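PDB 2WAO: endoglucanase E from Clostridium thermocellum, which is a cellulase whose C-terminal family 2 carbohydrate esterase domain, here in complex with cellohexaose, probably deacetylates plant cell-wall polysaccharides. Local coordinates for residues Thr95-Gly100 with Thr199-Gly204; Tyr155-Ala160 with Ala170-Trp175. All blocks are in the same frame, centred on the assembly; numbering follows the deposited sequence. Where two conformers were deposited one is given.

Contact 1 is a partly buried seam between two loops, one from the N-terminal beta-sandwich and one from the SGNH-hydrolase region. Contact 2 is wholly buried, its centre about 2 Å from the centre of the chain, and joins the capped start of a helix to a strand within the SGNH-hydrolase region alone. Their chemistry follows their place: a tyrosine hydroxyl facing a backbone carbonyl at the seam, a methionine end against small side chains in the core. Along the chain, contact 2 is nested inside the loop that contact 1 closes. Trp-175, at the end of 170-175, bridges the two: its indole packs on Ala-97, Ser-98 and Pro-201 and stacks edge-to-face with Tyr-202.

Contact 1: Thr95-Gly100 with Thr199-Gly204; sequences TEASLG and TLPYSG
Tyr-202 turns its CG anti to its carbonyl carbon (chi1 -86°), and a chi2 of -38° sets the ring so that its hydroxyl end reaches the short 3-10 turn at Ala-97 to Leu-99. This turn lies in the loop crossing from strand 85-93 of one antiparallel sheet to strand 102-108 of the other, in the N-terminal beta-sandwich, whereas 199-204 is a loop of the SGNH-hydrolase region, so the contact joins two parts of the esterase. Ser-98 O sits at the edge of the tyrosine ring and in its plane, 3.0 Å from Tyr-202 OH; a hydrogen bond is possible, but the phenol proton has another acceptor within reach. Ala-97 O approaches the same ring obliquely, 3.7 Å from Tyr-202 CE2, and also accepts the backbone N-H of Gly-100, which closes the turn. Ser-203 OG is hydrogen-bonded to Glu-101 OE2, past the turn. Glu-96 OE2 is hydrogen-bonded to Ser-176 OG of the glycan pocket, and the side chain of Ser-98 is about 5 Å from a bound glucose unit, so the seam borders the sugar site. Beside the tyrosine, the apolar part is a single touch, Ala-97 CB against Pro-201 CG at 4.1 Å.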
loop_
_atom_site.group_PDB
_atom_site.type_symbol
_atom_site.label_atom_id
_atom_site.label_comp_id
_atom_site.label_asym_id
_atom_site.label_seq_id
_atom_site.Cartn_x
_atom_site.Cartn_y
_atom_site.Cartn_z
ATOM N N THR A 95 -3.611 3.308 7.962
ATOM C CA THR A 95 -2.495 4.237 8.098
ATOM C C THR A 95 -1.135 3.595 7.801
ATOM O O THR A 95 -0.942 2.370 7.886
ATOM C CB THR A 95 -2.478 4.815 9.524
ATOM O OG1 THR A 95 -2.831 3.762 10.433
ATOM C CG2 THR A 95 -3.515 5.960 9.663
ATOM N N GLU A 96 -0.167 4.427 7.464
ATOM C CA GLU A 96 1.122 3.931 6.976
ATOM C C GLU A 96 2.105 3.525 8.083
ATOM O O GLU A 96 1.868 3.732 9.299
ATOM C CB GLU A 96 1.752 4.974 6.066
ATOM C CG GLU A 96 2.027 6.311 6.818
ATOM C CD GLU A 96 2.592 7.348 5.880
ATOM O OE1 GLU A 96 3.803 7.269 5.552
ATOM O OE2 GLU A 96 1.789 8.229 5.442
ATOM N N ALA A 97 3.212 2.956 7.636
ATOM C CA ALA A 97 4.208 2.346 8.531
ATOM C C ALA A 97 4.805 3.402 9.457
ATOM O O ALA A 97 5.078 3.129 10.657
ATOM C CB ALA A 97 5.291 1.654 7.690
ATOM N N SER A 98 4.972 4.616 8.938
ATOM C CA SER A 98 5.578 5.675 9.770
ATOM C C SER A 98 4.727 6.026 11.011
ATOM O O SER A 98 5.242 6.631 11.961
ATOM C CB SER A 98 5.891 6.942 8.964
ATOM O OG SER A 98 4.700 7.573 8.561
ATOM N N LEU A 99 3.447 5.673 11.028
ATOM C CA LEU A 99 2.605 5.955 12.200
ATOM C C LEU A 99 2.661 4.847 13.285
ATOM O O LEU A 99 1.985 4.939 14.317
ATOM C CB LEU A 99 1.160 6.223 11.799
ATOM C CG LEU A 99 0.988 7.530 11.053
ATOM C CD1 LEU A 99 -0.313 7.555 10.265
ATOM C CD2 LEU A 99 1.096 8.762 12.023
ATOM N N GLY A 100 3.440 3.802 13.043
ATOM C CA GLY A 100 3.791 2.899 14.128
ATOM C C GLY A 100 3.448 1.468 13.818
ATOM O O GLY A 100 2.554 1.191 13.029
ATOM N N THR A 199 10.238 -5.967 7.116
ATOM C CA THR A 199 8.887 -6.244 7.628
ATOM C C THR A 199 8.473 -5.077 8.510
ATOM O O THR A 199 7.391 -4.519 8.339
ATOM C CB THR A 199 8.857 -7.536 8.470
ATOM O OG1 THR A 199 9.325 -8.610 7.652
ATOM C CG2 THR A 199 7.442 -7.833 8.935
ATOM N N LEU A 200 9.338 -4.745 9.471
ATOM C CA LEU A 200 9.078 -3.648 10.394
ATOM C C LEU A 200 10.242 -2.682 10.235
ATOM O O LEU A 200 11.318 -2.895 10.789
ATOM C CB LEU A 200 8.940 -4.149 11.836
ATOM C CG LEU A 200 8.023 -5.362 12.088
ATOM C CD1 LEU A 200 8.212 -5.846 13.531
ATOM C CD2 LEU A 200 6.567 -5.023 11.774
ATOM N N PRO A 201 10.044 -1.653 9.388
ATOM C CA PRO A 201 11.149 -0.789 8.996
ATOM C C PRO A 201 11.768 -0.001 10.147
ATOM O O PRO A 201 12.943 0.362 10.072
ATOM C CB PRO A 201 10.525 0.138 7.921
ATOM C CG PRO A 201 9.058 -0.009 8.019
ATOM C CD PRO A 201 8.774 -1.330 8.685
ATOM N N TYR A 202 11.018 0.265 11.217
ATOM C CA TYR A 202 11.584 1.057 12.331
ATOM C C TYR A 202 12.494 0.228 13.216
ATOM O O TYR A 202 13.386 0.761 13.872
ATOM C CB TYR A 202 10.482 1.608 13.246
ATOM C CG TYR A 202 9.883 2.915 12.810
ATOM C CD1 TYR A 202 10.670 3.909 12.248
ATOM C CD2 TYR A 202 8.527 3.173 12.998
ATOM C CE1 TYR A 202 10.124 5.134 11.839
ATOM C CE2 TYR A 202 7.967 4.403 12.603
ATOM C CZ TYR A 202 8.794 5.373 12.032
ATOM O OH TYR A 202 8.259 6.568 11.620
ATOM N N SER A 203 12.240 -1.076 13.256
ATOM C CA SER A 203 12.928 -1.929 14.206
ATOM C C SER A 203 13.875 -2.950 13.600
ATOM O O SER A 203 14.456 -3.790 14.311
ATOM C CB SER A 203 11.935 -2.560 15.184
ATOM O OG SER A 203 11.086 -3.454 14.522
ATOM N N GLY A 204 14.051 -2.878 12.292
ATOM C CA GLY A 204 15.086 -3.682 11.637
ATOM C C GLY A 204 14.754 -5.154 11.448
ATOM O O GLY A 204 15.667 -5.970 11.351
#

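Contact 2: Tyr155-Ala160 with Ala170-Trp175; sequences YMSYAA and ANMIAW
Met-172 reaches from strand 168-174 to the first turn of helix 158-165, inside the beta-alpha-beta crossover that links the neighbouring parallel strands 123-129 and 168-174 of the SGNH-hydrolase fold. Met-172 and Ser-157 were each modelled in two conformers, and the path that follows holds for one of each. The methionine CB points toward the helix. CG comes next, anti to the carbonyl carbon (chi1 -60°), and passes 4.4 Å from Ala-159 CB. The chain then runs nearly straight through chi2, which carries SD to the helix start, 4.1 Å from Ser-157 OG. A bend at chi3 (71°) swings CE across, with Ser-157 CB 3.7 Å away. The methyl also appears very close to Ser-157 OG, an approach that is doubtful in particular.

Ser-157 is the N-cap of the helix. In one of its two conformers, its OG accepts the backbone N-H of Ala-160 almost straight on (163°), 2.9 Å from Ala-160 N, and is also hydrogen-bonded to Ser-154 O, so this buried hydroxyl has two polar partners although what it meets from the strand is the S-methyl end of Met-172. The backbone N of Tyr-158, which follows the N-cap, is hydrogen-bonded to His-316 ND1. Ala-159, pointing toward the strand, also packs on Phe-127 of strand 123-129, while the backbone of Ile-173 is hydrogen-bonded to Phe-127 and Gly-129. The methionine thus lies between sheet and helix, its CE 4.0 Å from Ala-159 CB.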
loop_
_atom_site.group_PDB
_atom_site.type_symbol
_atom_site.label_atom_id
_atom_site.label_comp_id
_atom_site.label_asym_id
_atom_site.label_seq_id
_atom_site.Cartn_x
_atom_site.Cartn_y
_atom_site.Cartn_z
ATOM N N TYR A 155 -7.421 1.809 2.192
ATOM C CA TYR A 155 -8.443 0.900 1.615
ATOM C C TYR A 155 -8.965 1.487 0.300
ATOM O O TYR A 155 -9.392 0.738 -0.581
ATOM C CB TYR A 155 -9.633 0.701 2.580
ATOM C CG TYR A 155 -10.596 -0.422 2.166
ATOM C CD1 TYR A 155 -10.229 -1.764 2.335
ATOM C CD2 TYR A 155 -11.853 -0.128 1.602
ATOM C CE1 TYR A 155 -11.093 -2.784 1.991
ATOM C CE2 TYR A 155 -12.733 -1.146 1.242
ATOM C CZ TYR A 155 -12.344 -2.465 1.459
ATOM O OH TYR A 155 -13.192 -3.474 1.117
ATOM N N MET A 156 -8.937 2.826 0.175
ATOM C CA MET A 156 -9.405 3.510 -1.052
ATOM C C MET A 156 -8.211 4.121 -1.851
ATOM O O MET A 156 -8.352 5.119 -2.578
ATOM C CB MET A 156 -10.511 4.523 -0.752
ATOM C CG MET A 156 -11.834 3.871 -0.258
ATOM S SD MET A 156 -12.492 2.680 -1.459
ATOM C CE MET A 156 -13.050 3.785 -2.743
ATOM N N SER A 157 -7.016 3.526 -1.668
ATOM C CA SER A 157 -5.876 3.856 -2.533
ATOM C C SER A 157 -6.092 3.206 -3.895
ATOM O O SER A 157 -6.805 2.184 -4.020
ATOM C CB SER A 157 -4.568 3.345 -1.941
ATOM O OG SER A 157 -4.484 1.938 -2.065
ATOM N N TYR A 158 -5.488 3.794 -4.924
ATOM C CA TYR A 158 -5.571 3.170 -6.271
ATOM C C TYR A 158 -5.066 1.734 -6.190
ATOM O O TYR A 158 -5.543 0.865 -6.951
ATOM C CB TYR A 158 -4.762 3.943 -7.310
ATOM C CG TYR A 158 -3.277 3.795 -7.144
ATOM C CD1 TYR A 158 -2.559 2.869 -7.924
ATOM C CD2 TYR A 158 -2.577 4.549 -6.175
ATOM C CE1 TYR A 158 -1.207 2.693 -7.756
ATOM C CE2 TYR A 158 -1.195 4.381 -5.994
ATOM C CZ TYR A 158 -0.532 3.461 -6.795
ATOM O OH TYR A 158 0.803 3.229 -6.654
ATOM N N ALA A 159 -4.072 1.485 -5.333
ATOM C CA ALA A 159 -3.485 0.168 -5.198
ATOM C C ALA A 159 -4.495 -0.862 -4.643
ATOM O O ALA A 159 -4.657 -1.976 -5.191
ATOM C CB ALA A 159 -2.260 0.247 -4.313
ATOM N N ALA A 160 -5.211 -0.489 -3.567
ATOM C CA ALA A 160 -6.172 -1.425 -2.966
ATOM C C ALA A 160 -7.355 -1.665 -3.893
ATOM O O ALA A 160 -7.883 -2.790 -4.009
ATOM C CB ALA A 160 -6.678 -0.891 -1.642
ATOM N N ALA A 170 -2.613 -7.727 -2.082
ATOM C CA ALA A 170 -1.609 -6.690 -2.351
ATOM C C ALA A 170 -0.813 -6.417 -1.089
ATOM O O ALA A 170 -1.385 -6.383 0.012
ATOM C CB ALA A 170 -2.255 -5.425 -2.883
ATOM N N ASN A 171 0.510 -6.322 -1.241
ATOM C CA ASN A 171 1.369 -5.776 -0.199
ATOM C C ASN A 171 1.764 -4.330 -0.623
ATOM O O ASN A 171 2.218 -4.107 -1.753
ATOM C CB ASN A 171 2.573 -6.666 0.093
ATOM C CG ASN A 171 2.187 -8.004 0.764
ATOM O OD1 ASN A 171 1.002 -8.260 1.108
ATOM N ND2 ASN A 171 3.182 -8.858 0.949
ATOM N N MET A 172 1.557 -3.363 0.278
ATOM C CA MET A 172 1.782 -1.949 -0.043
ATOM C C MET A 172 3.021 -1.407 0.669
ATOM O O MET A 172 2.956 -0.935 1.819
ATOM C CB MET A 172 0.533 -1.087 0.247
ATOM C CG MET A 172 -0.721 -1.495 -0.536
ATOM S SD MET A 172 -2.269 -0.748 0.062
ATOM C CE MET A 172 -2.122 0.994 -0.411
ATOM N N ILE A 173 4.141 -1.459 -0.042
ATOM C CA ILE A 173 5.427 -1.104 0.538
ATOM C C ILE A 173 5.678 0.364 0.218
ATOM O O ILE A 173 6.322 0.706 -0.783
ATOM C CB ILE A 173 6.559 -2.073 0.083
ATOM C CG1 ILE A 173 6.122 -3.543 0.310
ATOM C CG2 ILE A 173 7.826 -1.728 0.848
ATOM C CD1 ILE A 173 5.581 -3.831 1.755
ATOM N N ALA A 174 5.132 1.232 1.078
ATOM C CA ALA A 174 5.052 2.662 0.723
ATOM C C ALA A 174 5.296 3.498 1.966
ATOM O O ALA A 174 4.918 3.123 3.068
ATOM C CB ALA A 174 3.719 2.959 0.113
ATOM N N TRP A 175 5.901 4.648 1.760
ATOM C CA TRP A 175 6.309 5.521 2.885
ATOM C C TRP A 175 6.161 6.945 2.402
ATOM O O TRP A 175 6.766 7.321 1.383
ATOM C CB TRP A 175 7.779 5.227 3.220
ATOM C CG TRP A 175 8.222 5.847 4.522
ATOM C CD1 TRP A 175 8.556 7.157 4.729
ATOM C CD2 TRP A 175 8.424 5.163 5.765
ATOM N NE1 TRP A 175 8.947 7.336 6.056
ATOM C CE2 TRP A 175 8.883 6.124 6.702
ATOM C CE3 TRP A 175 8.243 3.813 6.187
ATOM C CZ2 TRP A 175 9.154 5.796 8.060
ATOM C CZ3 TRP A 175 8.522 3.484 7.531
ATOM C CH2 TRP A 175 8.992 4.474 8.447
#